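Local structure of protein-tyrosine-phosphatase (Chaetomium thermophilum var. thermophilum DSM 1495, 5M43) at residues A[11-17]-A[98-104]; A[115-120]-A[163-167]; A[124-128]-A[141-145]. The protein probably dephosphorylates phosphotyrosine and phosphoserine or phosphothreonine, this chain being the catalytic domain of Yvh1, a dual-specificity phosphatase linked to ribosome assembly. All coordinates share one frame; numbering follows the deposited sequence.

Interaction 1: residues A[11-17]-A[98-104]; sequences ELFVGGV and VVLVHCA. With NO3 (nitrate ion), chain B.
Phe13 and Val101 meet through a nearly straight backbone hydrogen bond, Val101 N to Phe13 O at 2.8 Å with 173° at the hydrogen. It belongs to the parallel pairing of strands 12-15 and 99-102 inside the mixed sheet of the dual-specificity phosphatase fold, where strand 99-102 runs straight into the CX5R P-loop beginning at Cys103. Four further hydrogen bonds continue the pairing: Val99 N to Glu11 O, Phe13 N to Val99 O, Gly15 N to Val101 O and Cys103 N to Gly15 O. On one face of the sheet Leu12 lies alongside Val99; with CG anti to its backbone N (chi1 176°), its CD1 sits 4.1 Å from both Val99 CB and Val101 CG2. On the other face Phe13 presents CE1 to Val98 CG1 at 3.7 Å, its ring edge near Val99 O, while Phe13 CB rests on Leu100 CD1. Past the strands, Val17 N donates a hydrogen bond to Ala104 O at 3.0 Å from above the carbonyl plane. His102 CA makes a CA-H...O contact to Gly15 O at 3.1 Å. The imidazole has a hydrogen bond at each nitrogen, which should fix the ring's rotation: ND1 donates to Cys103 O at 2.9 Å, close to the ring plane, and NE2 pairs with Ser36 OG. Farther out, Ile78 of helix 71-83 packs on Leu12 and Val101. A nitrate, probably from the crystallisation liquor, occupies the loop, hydrogen-bonded to the backbone N of Met105, Lys107 and Ser108 and to Arg109 NE, consistent with the way this loop holds phosphate in the family; Ala104 N adds a weak hydrogen bond to nitrate O2, and Cys103 SG lies 3.2 Å from the nitrate nitrogen.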
loop_
_atom_site.group_PDB
_atom_site.type_symbol
_atom_site.label_atom_id
_atom_site.label_comp_id
_atom_site.label_asym_id
_atom_site.label_seq_id
_atom_site.Cartn_x
_atom_site.Cartn_y
_atom_site.Cartn_z
ATOM N N GLU A 11 -5.478 -9.369 -4.183
ATOM C CA GLU A 11 -6.081 -9.455 -2.844
ATOM C C GLU A 11 -5.266 -8.565 -1.913
ATOM O O GLU A 11 -4.469 -9.005 -1.069
ATOM C CB GLU A 11 -6.139 -10.892 -2.346
ATOM C CG GLU A 11 -7.055 -11.841 -3.217
ATOM C CD GLU A 11 -8.502 -11.285 -3.263
ATOM O OE1 GLU A 11 -9.136 -11.351 -4.323
ATOM O OE2 GLU A 11 -8.979 -10.761 -2.272
ATOM N N LEU A 12 -5.551 -7.275 -2.031
ATOM C CA LEU A 12 -4.799 -6.186 -1.433
ATOM C C LEU A 12 -5.815 -5.375 -0.628
ATOM O O LEU A 12 -6.835 -4.940 -1.192
ATOM C CB LEU A 12 -4.184 -5.360 -2.551
ATOM C CG LEU A 12 -3.424 -4.086 -2.107
ATOM C CD1 LEU A 12 -2.278 -4.507 -1.165
ATOM C CD2 LEU A 12 -2.862 -3.392 -3.341
ATOM N N PHE A 13 -5.467 -5.097 0.636
ATOM C CA PHE A 13 -6.377 -4.431 1.571
ATOM C C PHE A 13 -5.699 -3.235 2.186
ATOM O O PHE A 13 -4.471 -3.186 2.305
ATOM C CB PHE A 13 -6.806 -5.403 2.707
ATOM C CG PHE A 13 -7.740 -6.490 2.227
ATOM C CD1 PHE A 13 -7.277 -7.601 1.485
ATOM C CD2 PHE A 13 -9.117 -6.397 2.500
ATOM C CE1 PHE A 13 -8.156 -8.599 1.017
ATOM C CE2 PHE A 13 -10.002 -7.417 2.020
ATOM C CZ PHE A 13 -9.531 -8.470 1.297
ATOM N N VAL A 14 -6.517 -2.284 2.641
ATOM C CA VAL A 14 -6.001 -1.059 3.279
ATOM C C VAL A 14 -6.886 -0.745 4.480
ATOM O O VAL A 14 -8.109 -0.986 4.479
ATOM C CB VAL A 14 -6.011 0.105 2.274
ATOM C CG1 VAL A 14 -7.403 0.489 1.854
ATOM C CG2 VAL A 14 -5.352 1.388 2.872
ATOM N N GLY A 15 -6.267 -0.168 5.492
ATOM C CA GLY A 15 -7.026 0.214 6.669
ATOM C C GLY A 15 -6.173 0.926 7.678
ATOM O O GLY A 15 -5.015 1.253 7.413
ATOM N N GLY A 16 -6.812 1.258 8.798
ATOM C CA GLY A 16 -6.150 1.915 9.907
ATOM C C GLY A 16 -5.718 0.944 10.991
ATOM O O GLY A 16 -5.802 -0.278 10.863
ATOM N N VAL A 17 -5.240 1.524 12.098
ATOM C CA VAL A 17 -4.565 0.701 13.089
ATOM C C VAL A 17 -5.530 -0.137 13.909
ATOM O O VAL A 17 -5.190 -1.258 14.311
ATOM C CB VAL A 17 -3.671 1.594 13.975
ATOM C CG1 VAL A 17 -4.536 2.560 14.806
ATOM C CG2 VAL A 17 -2.813 0.696 14.850
ATOM N N VAL A 98 -2.247 -12.758 0.812
ATOM C CA VAL A 98 -3.207 -11.668 0.936
ATOM C C VAL A 98 -2.555 -10.574 1.766
ATOM O O VAL A 98 -2.200 -10.799 2.937
ATOM C CB VAL A 98 -4.518 -12.133 1.601
ATOM C CG1 VAL A 98 -5.487 -10.921 1.925
ATOM C CG2 VAL A 98 -5.209 -13.184 0.686
ATOM N N VAL A 99 -2.419 -9.385 1.185
ATOM C CA VAL A 99 -1.638 -8.321 1.785
ATOM C C VAL A 99 -2.526 -7.209 2.332
ATOM O O VAL A 99 -3.348 -6.640 1.591
ATOM C CB VAL A 99 -0.676 -7.689 0.778
ATOM C CG1 VAL A 99 0.144 -6.532 1.448
ATOM C CG2 VAL A 99 0.278 -8.745 0.190
ATOM N N LEU A 100 -2.329 -6.874 3.610
ATOM C CA LEU A 100 -2.926 -5.678 4.229
ATOM C C LEU A 100 -1.835 -4.625 4.325
ATOM O O LEU A 100 -0.761 -4.926 4.846
ATOM C CB LEU A 100 -3.454 -5.965 5.635
ATOM C CG LEU A 100 -3.783 -4.717 6.470
ATOM C CD1 LEU A 100 -4.988 -3.939 5.838
ATOM C CD2 LEU A 100 -4.134 -5.190 7.917
ATOM N N VAL A 101 -2.142 -3.405 3.885
ATOM C CA VAL A 101 -1.283 -2.250 4.107
ATOM C C VAL A 101 -2.065 -1.351 5.049
ATOM O O VAL A 101 -3.196 -0.950 4.738
ATOM C CB VAL A 101 -0.929 -1.524 2.801
ATOM C CG1 VAL A 101 0.059 -0.297 3.099
ATOM C CG2 VAL A 101 -0.281 -2.487 1.767
ATOM N N HIS A 102 -1.488 -1.011 6.196
ATOM C CA HIS A 102 -2.243 -0.130 7.090
ATOM C C HIS A 102 -1.370 0.999 7.638
ATOM O O HIS A 102 -0.138 0.941 7.620
ATOM C CB HIS A 102 -2.849 -0.894 8.327
ATOM C CG HIS A 102 -1.839 -1.116 9.413
ATOM N ND1 HIS A 102 -1.679 -0.239 10.473
ATOM C CD2 HIS A 102 -0.910 -2.101 9.588
ATOM C CE1 HIS A 102 -0.705 -0.673 11.244
ATOM N NE2 HIS A 102 -0.239 -1.804 10.746
ATOM N N CYS A 103 -2.027 1.994 8.239
ATOM C CA CYS A 103 -1.291 3.040 8.964
ATOM C C CYS A 103 -2.126 3.406 10.188
ATOM O O CYS A 103 -2.700 2.498 10.800
ATOM C CB CYS A 103 -0.999 4.272 8.083
ATOM S SG CYS A 103 -2.414 5.029 7.225
ATOM N N ALA A 104 -2.271 4.682 10.497
ATOM C CA ALA A 104 -3.174 4.994 11.632
ATOM C C ALA A 104 -4.614 5.110 11.170
ATOM O O ALA A 104 -5.506 4.457 11.724
ATOM C CB ALA A 104 -2.715 6.267 12.368
HETATM N N NO3 B . -2.565 8.045 8.229
HETATM O O1 NO3 B . -3.630 8.048 7.552
HETATM O O2 NO3 B . -2.571 7.649 9.422
HETATM O O3 NO3 B . -1.473 8.279 7.639
#

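Interaction 2: residues A[115-120]-A[163-167]; sequences IAYLLW and LEMWW
The indole of Trp166 comes edge-on to helix 109-121: Ala116 O and, farther off, Leu119 CD1 lie at its rim near the ring plane, and Trp120 CB approaches obliquely. Trp167 receives Leu119 obliquely, CD2 lying 3.8 Å from CE3 of that indole, with the two side chains crossing at about a right angle. Trp166, Trp167 and Leu119 thus fill much of the join between two nearly parallel helices of the phosphatase domain, 109-121, which follows the signature P-loop, and 157-168. Their local axes run 10.4 Å apart at 22°, a gap spanned mainly by leucine and tryptophan side chains. One hydrogen bond crosses it: Trp166 NE1 donates to Ala116 O at 3.1 Å, with 153° at the hydrogen. That carbonyl already accepts the helical hydrogen bond from Trp120 N, and the two donors arrive from opposite faces of its plane. The indole N-H is thus satisfied without breaking the helix. Extended with CG anti to the backbone N (chi1 178°), Trp166 carries its pyrrole edge across to that oxygen, and Ala116 CB lies 3.7 Å from Trp166 NE1. Cys171 and Pro172, in the chain beyond helix 157-168, also pack on Trp166, and Ala138 of helix 135-147 touches Trp167. One turn before Trp167, Leu163 points across the interface and straddles the Ile115-Ala116 step: Leu163 CD1 meets Ile115 CG2 at 3.8 Å, and Leu163 CD2 reaches Ala116 N at 3.9 Å.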
loop_
_atom_site.group_PDB
_atom_site.type_symbol
_atom_site.label_atom_id
_atom_site.label_comp_id
_atom_site.label_asym_id
_atom_site.label_seq_id
_atom_site.Cartn_x
_atom_site.Cartn_y
_atom_site.Cartn_z
ATOM N N ILE A 115 -0.827 3.349 -3.586
ATOM C CA ILE A 115 -0.741 4.051 -4.855
ATOM C C ILE A 115 0.612 3.775 -5.516
ATOM O O ILE A 115 0.691 3.588 -6.733
ATOM C CB ILE A 115 -1.004 5.550 -4.656
ATOM C CG1 ILE A 115 -2.494 5.765 -4.301
ATOM C CG2 ILE A 115 -0.549 6.344 -5.903
ATOM C CD1 ILE A 115 -2.675 7.253 -3.960
ATOM N N ALA A 116 1.709 3.798 -4.731
ATOM C CA ALA A 116 3.014 3.517 -5.331
ATOM C C ALA A 116 3.036 2.154 -6.010
ATOM O O ALA A 116 3.628 2.001 -7.085
ATOM C CB ALA A 116 4.106 3.571 -4.261
ATOM N N TYR A 117 2.419 1.159 -5.367
ATOM C CA TYR A 117 2.344 -0.168 -5.962
ATOM C C TYR A 117 1.473 -0.146 -7.213
ATOM O O TYR A 117 1.853 -0.724 -8.250
ATOM C CB TYR A 117 1.816 -1.129 -4.899
ATOM C CG TYR A 117 1.344 -2.447 -5.512
ATOM C CD1 TYR A 117 2.214 -3.450 -5.808
ATOM C CD2 TYR A 117 -0.008 -2.641 -5.766
ATOM C CE1 TYR A 117 1.752 -4.645 -6.395
ATOM C CE2 TYR A 117 -0.508 -3.822 -6.307
ATOM C CZ TYR A 117 0.384 -4.853 -6.576
ATOM O OH TYR A 117 -0.054 -6.022 -7.176
ATOM N N LEU A 118 0.303 0.532 -7.145
ATOM C CA LEU A 118 -0.598 0.538 -8.305
ATOM C C LEU A 118 0.040 1.232 -9.509
ATOM O O LEU A 118 -0.124 0.792 -10.658
ATOM C CB LEU A 118 -1.927 1.229 -7.973
ATOM C CG LEU A 118 -2.825 0.577 -6.918
ATOM C CD1 LEU A 118 -4.023 1.515 -6.653
ATOM C CD2 LEU A 118 -3.329 -0.763 -7.549
ATOM N N LEU A 119 0.744 2.354 -9.283
ATOM C CA LEU A 119 1.426 3.045 -10.378
ATOM C C LEU A 119 2.527 2.182 -10.987
ATOM O O LEU A 119 2.769 2.204 -12.202
ATOM C CB LEU A 119 2.066 4.355 -9.855
ATOM C CG LEU A 119 1.002 5.369 -9.413
ATOM C CD1 LEU A 119 1.781 6.556 -8.743
ATOM C CD2 LEU A 119 0.208 5.869 -10.600
ATOM N N TRP A 120 3.192 1.404 -10.139
ATOM C CA TRP A 120 4.289 0.546 -10.603
ATOM C C TRP A 120 3.755 -0.661 -11.364
ATOM O O TRP A 120 4.347 -1.087 -12.369
ATOM C CB TRP A 120 5.083 0.087 -9.373
ATOM C CG TRP A 120 6.047 -0.991 -9.685
ATOM C CD1 TRP A 120 7.303 -0.845 -10.230
ATOM C CD2 TRP A 120 5.853 -2.416 -9.479
ATOM N NE1 TRP A 120 7.885 -2.101 -10.429
ATOM C CE2 TRP A 120 7.014 -3.068 -9.944
ATOM C CE3 TRP A 120 4.811 -3.196 -8.950
ATOM C CZ2 TRP A 120 7.168 -4.450 -9.867
ATOM C CZ3 TRP A 120 4.969 -4.577 -8.893
ATOM C CH2 TRP A 120 6.128 -5.201 -9.382
ATOM N N LEU A 163 4.806 10.990 -4.666
ATOM C CA LEU A 163 4.258 10.027 -5.631
ATOM C C LEU A 163 4.434 10.510 -7.058
ATOM O O LEU A 163 4.637 9.699 -7.975
ATOM C CB LEU A 163 2.771 9.780 -5.346
ATOM C CG LEU A 163 2.561 8.940 -4.089
ATOM C CD1 LEU A 163 1.050 9.004 -3.730
ATOM C CD2 LEU A 163 2.990 7.477 -4.281
ATOM N N GLU A 164 4.353 11.830 -7.278
ATOM C CA GLU A 164 4.639 12.352 -8.610
ATOM C C GLU A 164 6.099 12.133 -8.948
ATOM O O GLU A 164 6.425 11.737 -10.081
ATOM C CB GLU A 164 4.275 13.845 -8.708
ATOM C CG GLU A 164 2.756 14.128 -8.664
ATOM C CD GLU A 164 2.449 15.613 -8.417
ATOM O OE1 GLU A 164 1.288 15.907 -8.063
ATOM O OE2 GLU A 164 3.361 16.443 -8.541
ATOM N N MET A 165 6.993 12.333 -7.968
ATOM C CA MET A 165 8.412 11.997 -8.205
ATOM C C MET A 165 8.582 10.525 -8.558
ATOM O O MET A 165 9.310 10.180 -9.494
ATOM C CB MET A 165 9.261 12.305 -6.963
ATOM C CG MET A 165 9.026 13.640 -6.375
ATOM S SD MET A 165 10.241 14.053 -5.102
ATOM C CE MET A 165 9.869 13.395 -3.583
ATOM N N TRP A 166 7.938 9.649 -7.790
ATOM C CA TRP A 166 7.979 8.196 -8.051
ATOM C C TRP A 166 7.609 7.865 -9.498
ATOM O O TRP A 166 8.354 7.161 -10.213
ATOM C CB TRP A 166 7.018 7.552 -7.054
ATOM C CG TRP A 166 6.846 6.038 -7.169
ATOM C CD1 TRP A 166 5.680 5.351 -7.417
ATOM C CD2 TRP A 166 7.874 5.051 -6.984
ATOM N NE1 TRP A 166 5.936 3.996 -7.421
ATOM C CE2 TRP A 166 7.250 3.780 -7.123
ATOM C CE3 TRP A 166 9.249 5.124 -6.677
ATOM C CZ2 TRP A 166 7.942 2.598 -6.988
ATOM C CZ3 TRP A 166 9.941 3.952 -6.535
ATOM C CH2 TRP A 166 9.275 2.691 -6.694
ATOM N N TRP A 167 6.494 8.416 -9.968
ATOM C CA TRP A 167 6.063 8.224 -11.364
ATOM C C TRP A 167 7.100 8.741 -12.345
ATOM O O TRP A 167 7.478 8.067 -13.325
ATOM C CB TRP A 167 4.745 8.971 -11.583
ATOM C CG TRP A 167 4.164 8.882 -12.986
ATOM C CD1 TRP A 167 4.216 9.824 -13.960
ATOM C CD2 TRP A 167 3.380 7.796 -13.520
ATOM N NE1 TRP A 167 3.528 9.411 -15.070
ATOM C CE2 TRP A 167 2.986 8.173 -14.822
ATOM C CE3 TRP A 167 2.995 6.545 -13.031
ATOM C CZ2 TRP A 167 2.230 7.321 -15.655
ATOM C CZ3 TRP A 167 2.201 5.733 -13.829
ATOM C CH2 TRP A 167 1.870 6.112 -15.148
#

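Interaction 3: residues A[124-128]-A[141-145]; sequences YRFGK and RALEW. With NO3 (nitrate ion), chain C.
Arg125 and Trp145 form a cation-pi stack: the guanidinium lies almost flat on the indole, planes 15° apart, with Arg125 CZ off-centre at 4.0 Å from the centroid of the six-membered ring. Arg125 NH1 comes 3.2 Å from Trp145 CZ2, and Arg125 CD makes a CH-pi contact over the same ring. The bend at chi3 (-67°) lays both the methylene and the charged end against the indole, whose NE1 is hydrogen-bonded to Lys7 O. Among the aromatic and apolar contacts, Phe126 meets Trp145 offset edge-to-face, the Phe126 edge toward the face of the five-membered ring, planes at 89°. Ala142 CB sits over the centre of the Phe126 ring, 3.9 Å from its centroid, and Arg125 CG lies on the opposite face. Polar contacts are sparser. Arg141 NH1 makes a weak hydrogen bond to Arg125 O at 3.0 Å, while one face of its guanidinium rests on the Phe126-Gly127 peptide; Phe126 O is buried there without a partner. A nitrate, probably from the crystallisation liquor, accepts hydrogen bonds from Tyr124 N (2.9 Å to nitrate O1) and Arg125 N (2.7 Å to nitrate O3). Segment 124-128, with its type I turn from Tyr124 to Gly127, lies in the loop between helices 109-121 and 135-147, packed against the latter; Leu118 packs on Phe126, and Ile115 and Leu119 on Ala142.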
loop_
_atom_site.group_PDB
_atom_site.type_symbol
_atom_site.label_atom_id
_atom_site.label_comp_id
_atom_site.label_asym_id
_atom_site.label_seq_id
_atom_site.Cartn_x
_atom_site.Cartn_y
_atom_site.Cartn_z
ATOM N N TYR A 124 -0.307 1.646 -17.411
ATOM C CA TYR A 124 -1.216 2.019 -18.488
ATOM C C TYR A 124 -2.617 2.328 -17.994
ATOM O O TYR A 124 -3.326 3.122 -18.627
ATOM C CB TYR A 124 -1.276 0.919 -19.530
ATOM C CG TYR A 124 0.016 0.770 -20.269
ATOM C CD1 TYR A 124 0.348 1.626 -21.295
ATOM C CD2 TYR A 124 0.929 -0.211 -19.901
ATOM C CE1 TYR A 124 1.538 1.497 -21.962
ATOM C CE2 TYR A 124 2.117 -0.365 -20.573
ATOM C CZ TYR A 124 2.427 0.495 -21.598
ATOM O OH TYR A 124 3.624 0.336 -22.307
ATOM N N ARG A 125 -3.038 1.724 -16.891
ATOM C CA ARG A 125 -4.332 2.078 -16.327
ATOM C C ARG A 125 -4.395 3.554 -15.940
ATOM O O ARG A 125 -5.462 4.177 -16.026
ATOM C CB ARG A 125 -4.636 1.182 -15.124
ATOM C CG ARG A 125 -5.976 1.433 -14.480
ATOM C CD ARG A 125 -6.039 0.694 -13.141
ATOM N NE ARG A 125 -6.031 -0.768 -13.276
ATOM C CZ ARG A 125 -5.866 -1.594 -12.233
ATOM N NH1 ARG A 125 -5.670 -1.100 -10.980
ATOM N NH2 ARG A 125 -5.858 -2.908 -12.459
ATOM N N PHE A 126 -3.283 4.119 -15.480
ATOM C CA PHE A 126 -3.249 5.483 -14.968
ATOM C C PHE A 126 -2.626 6.463 -15.952
ATOM O O PHE A 126 -2.289 7.591 -15.564
ATOM C CB PHE A 126 -2.527 5.500 -13.622
ATOM C CG PHE A 126 -3.122 4.545 -12.662
ATOM C CD1 PHE A 126 -4.430 4.736 -12.234
ATOM C CD2 PHE A 126 -2.430 3.412 -12.246
ATOM C CE1 PHE A 126 -5.025 3.857 -11.364
ATOM C CE2 PHE A 126 -3.018 2.512 -11.357
ATOM C CZ PHE A 126 -4.340 2.709 -10.938
ATOM N N GLY A 127 -2.474 6.053 -17.213
ATOM C CA GLY A 127 -2.148 6.940 -18.317
ATOM C C GLY A 127 -0.764 6.843 -18.953
ATOM O O GLY A 127 -0.371 7.781 -19.664
ATOM N N LYS A 128 -0.031 5.747 -18.758
ATOM C CA LYS A 128 1.363 5.696 -19.195
ATOM C C LYS A 128 1.599 6.156 -20.644
ATOM O O LYS A 128 2.732 6.528 -20.972
ATOM C CB LYS A 128 1.948 4.290 -19.002
ATOM C CG LYS A 128 3.392 4.148 -19.509
ATOM C CD LYS A 128 4.031 2.790 -19.209
ATOM C CE LYS A 128 5.134 2.496 -20.236
ATOM N NZ LYS A 128 6.481 2.284 -19.591
ATOM N N ARG A 141 -5.390 9.819 -10.680
ATOM C CA ARG A 141 -6.216 8.710 -11.122
ATOM C C ARG A 141 -6.041 7.495 -10.218
ATOM O O ARG A 141 -7.011 6.756 -9.974
ATOM C CB ARG A 141 -5.899 8.383 -12.585
ATOM C CG ARG A 141 -6.402 9.500 -13.498
ATOM C CD ARG A 141 -5.837 9.452 -14.907
ATOM N NE ARG A 141 -6.126 8.168 -15.529
ATOM C CZ ARG A 141 -6.003 7.934 -16.832
ATOM N NH1 ARG A 141 -6.285 6.724 -17.316
ATOM N NH2 ARG A 141 -5.616 8.909 -17.644
ATOM N N ALA A 142 -4.814 7.245 -9.729
ATOM C CA ALA A 142 -4.604 6.125 -8.807
ATOM C C ALA A 142 -5.274 6.403 -7.463
ATOM O O ALA A 142 -5.875 5.493 -6.870
ATOM C CB ALA A 142 -3.100 5.850 -8.607
ATOM N N LEU A 143 -5.233 7.654 -7.003
ATOM C CA LEU A 143 -5.946 7.991 -5.773
ATOM C C LEU A 143 -7.449 7.776 -5.935
ATOM O O LEU A 143 -8.108 7.258 -5.022
ATOM C CB LEU A 143 -5.602 9.436 -5.345
ATOM C CG LEU A 143 -6.511 10.023 -4.257
ATOM C CD1 LEU A 143 -6.340 9.217 -2.988
ATOM C CD2 LEU A 143 -6.073 11.451 -3.961
ATOM N N GLU A 144 -8.028 8.211 -7.059
ATOM C CA GLU A 144 -9.476 8.006 -7.236
ATOM C C GLU A 144 -9.812 6.524 -7.353
ATOM O O GLU A 144 -10.885 6.074 -6.895
ATOM C CB GLU A 144 -9.971 8.740 -8.470
ATOM C CG GLU A 144 -9.833 10.229 -8.383
ATOM C CD GLU A 144 -10.547 10.735 -7.160
ATOM O OE1 GLU A 144 -11.711 10.313 -6.910
ATOM O OE2 GLU A 144 -9.955 11.514 -6.420
ATOM N N TRP A 145 -8.885 5.741 -7.903
ATOM C CA TRP A 145 -9.083 4.284 -7.926
ATOM C C TRP A 145 -9.183 3.718 -6.513
ATOM O O TRP A 145 -10.098 2.941 -6.185
ATOM C CB TRP A 145 -7.911 3.651 -8.701
ATOM C CG TRP A 145 -8.037 2.131 -8.864
ATOM C CD1 TRP A 145 -7.653 1.165 -7.977
ATOM C CD2 TRP A 145 -8.551 1.473 -9.986
ATOM N NE1 TRP A 145 -7.898 -0.100 -8.514
ATOM C CE2 TRP A 145 -8.460 0.075 -9.743
ATOM C CE3 TRP A 145 -9.092 1.922 -11.190
ATOM C CZ2 TRP A 145 -8.880 -0.899 -10.682
ATOM C CZ3 TRP A 145 -9.533 0.926 -12.139
ATOM C CH2 TRP A 145 -9.401 -0.442 -11.865
HETATM N N NO3 C . -1.275 -1.655 -16.908
HETATM O O1 NO3 C . -0.118 -1.236 -17.006
HETATM O O2 NO3 C . -1.485 -2.893 -16.888
HETATM O O3 NO3 C . -2.234 -0.845 -16.816
#

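How the interactions relate
Interaction 1 is buried in the sheet, held chiefly by backbone hydrogen bonds, and leads into the P-loop. Interaction 2 is also buried but joins helices through apolar side chains and one indole hydrogen bond, its centre about 17 Å from that of interaction 1; Leu12 CD2 and Tyr117 CE2 touch between them at 3.8 Å. Interaction 3 is partly buried and farther from the chain's centre, relying on aromatic, cation-pi and weak polar contacts. It is nested inside the loop closed by interaction 2, and one stretch of helix 109-121 serves both, with Ile115 CD1 also 3.8 Å from Leu143 CA. Interactions 1 and 3 do not touch.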